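Local coordinates for protein phosphoribosyl-aminoimidazole carboxylase (Aspergillus clavatus, PDB 3K5I) that probably uses ATP to carboxylate 5-aminoimidazole ribonucleotide to its N5-carboxyamino form in purine biosynthesis, as an ATP-grasp enzyme, at residues D309-L312 / R313-D317. Numbering follows the deposited sequence.
Sequences DAHL and RAILD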
loop_
_atom_site.group_PDB
_atom_site.type_symbol
_atom_site.label_atom_id
_atom_site.label_comp_id
_atom_site.label_asym_id
_atom_site.label_seq_id
_atom_site.Cartn_x
_atom_site.Cartn_y
_atom_site.Cartn_z
ATOM N N ASP A 309 -9.469 0.756 3.958
ATOM C CA ASP A 309 -10.133 -0.487 3.577
ATOM C C ASP A 309 -11.435 -0.535 4.386
ATOM O O ASP A 309 -12.519 -0.859 3.908
ATOM C CB ASP A 309 -9.255 -1.591 4.170
ATOM C CG ASP A 309 -7.889 -1.719 3.474
ATOM O OD1 ASP A 309 -7.869 -1.460 2.231
ATOM O OD2 ASP A 309 -6.954 -2.242 4.147
ATOM N N ALA A 310 -11.314 -0.234 5.670
ATOM C CA ALA A 310 -12.489 -0.306 6.515
ATOM C C ALA A 310 -13.680 0.518 6.030
ATOM O O ALA A 310 -14.825 0.026 5.929
ATOM C CB ALA A 310 -12.098 -0.002 7.945
ATOM N N HIS A 311 -13.388 1.773 5.711
ATOM C CA HIS A 311 -14.437 2.672 5.235
ATOM C C HIS A 311 -15.165 2.168 3.977
ATOM O O HIS A 311 -16.376 2.226 3.887
ATOM C CB HIS A 311 -13.858 4.018 4.944
ATOM C CG HIS A 311 -14.911 5.007 4.610
ATOM N ND1 HIS A 311 -15.630 5.658 5.592
ATOM C CD2 HIS A 311 -15.426 5.405 3.419
ATOM C CE1 HIS A 311 -16.543 6.425 5.015
ATOM N NE2 HIS A 311 -16.428 6.310 3.699
ATOM N N LEU A 312 -14.447 1.630 3.005
ATOM C CA LEU A 312 -15.113 1.131 1.815
ATOM C C LEU A 312 -16.021 0.001 2.194
ATOM O O LEU A 312 -17.158 -0.045 1.780
ATOM C CB LEU A 312 -14.056 0.518 0.910
ATOM C CG LEU A 312 -13.411 1.411 -0.132
ATOM C CD1 LEU A 312 -12.460 0.457 -0.834
ATOM C CD2 LEU A 312 -14.515 2.014 -1.085
ATOM N N ARG A 313 -15.498 -0.943 2.983
ATOM C CA ARG A 313 -16.299 -2.077 3.401
ATOM C C ARG A 313 -17.581 -1.628 4.065
ATOM O O ARG A 313 -18.685 -2.136 3.782
ATOM C CB ARG A 313 -15.501 -2.981 4.366
ATOM C CG ARG A 313 -14.443 -3.752 3.590
ATOM C CD ARG A 313 -13.307 -4.391 4.472
ATOM N NE ARG A 313 -12.346 -5.196 3.699
ATOM C CZ ARG A 313 -12.157 -6.515 3.808
ATOM N NH1 ARG A 313 -12.891 -7.263 4.598
ATOM N NH2 ARG A 313 -11.248 -7.160 3.096
ATOM N N ALA A 314 -17.402 -0.657 4.964
ATOM C CA ALA A 314 -18.566 -0.196 5.722
ATOM C C ALA A 314 -19.680 0.359 4.850
ATOM O O ALA A 314 -20.870 0.044 5.013
ATOM C CB ALA A 314 -18.182 0.830 6.762
ATOM N N ILE A 315 -19.288 1.224 3.924
ATOM C CA ILE A 315 -20.291 1.831 3.090
ATOM C C ILE A 315 -20.801 0.893 1.998
ATOM O O ILE A 315 -21.723 1.269 1.272
ATOM C CB ILE A 315 -19.734 3.100 2.370
ATOM C CG1 ILE A 315 -18.610 2.719 1.439
ATOM C CG2 ILE A 315 -19.271 4.201 3.317
ATOM C CD1 ILE A 315 -18.294 3.967 0.695
ATOM N N LEU A 316 -20.169 -0.267 1.850
ATOM C CA LEU A 316 -20.527 -1.261 0.821
ATOM C C LEU A 316 -21.118 -2.504 1.471
ATOM O O LEU A 316 -21.375 -3.493 0.772
ATOM C CB LEU A 316 -19.329 -1.655 -0.061
ATOM C CG LEU A 316 -19.094 -0.446 -0.951
ATOM C CD1 LEU A 316 -17.843 -0.539 -1.804
ATOM C CD2 LEU A 316 -20.300 -0.104 -1.877
ATOM N N ASP A 317 -21.303 -2.446 2.794
ATOM C CA ASP A 317 -21.826 -3.560 3.558
ATOM C C ASP A 317 -20.991 -4.804 3.385
ATOM O O ASP A 317 -21.542 -5.901 3.267
ATOM C CB ASP A 317 -23.298 -3.828 3.235
ATOM C CG ASP A 317 -24.111 -2.563 3.496
ATOM O OD1 ASP A 317 -23.812 -1.911 4.524
ATOM O OD2 ASP A 317 -24.926 -2.145 2.644
#
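H311 and I315 meet one turn apart on the last turns of helix 307-315, which ends in a Schellman motif at D317. The tight part lies round I315. Its chi1 of 63° sets CG1 between the backbone N and the carbonyl carbon. I315 CG1 is thereby pressed to 3.1 Å from L312 O and 3.4 Å from H311 O. I315 CG2 lies 3.6 Å from H311 NE2, set obliquely to the imidazole ring. With chi1 at -173°, the imidazole swings away from the backbone N of H311 and runs alongside this methyl. ND1 accepts the backbone N-H of V270, and NE2 is hydrogen-bonded to T91 OG1, which fixes the ring's rotation. The H311 side chain lies about 12 Å from bound 5-aminoimidazole ribonucleotide. L312 and L316 pack more loosely, with L312 CD2 4.3 Å from L316 CD1.

Three backbone bonds hold the turn. The A314 N to A310 O bond is the shortest, at 2.8 Å. On another side, R313 runs extended from CG to NE, and its NH1 bonds P319 O of its own chain and L353 O of the second subunit. D309 is the partly exposed flank, yet OD1 bonds S42 OG and OD2 bonds S306 N. At the Schellman end phi of D317 turns positive (57°), and D317 N makes a weak 3.4 Å bond to A314 O.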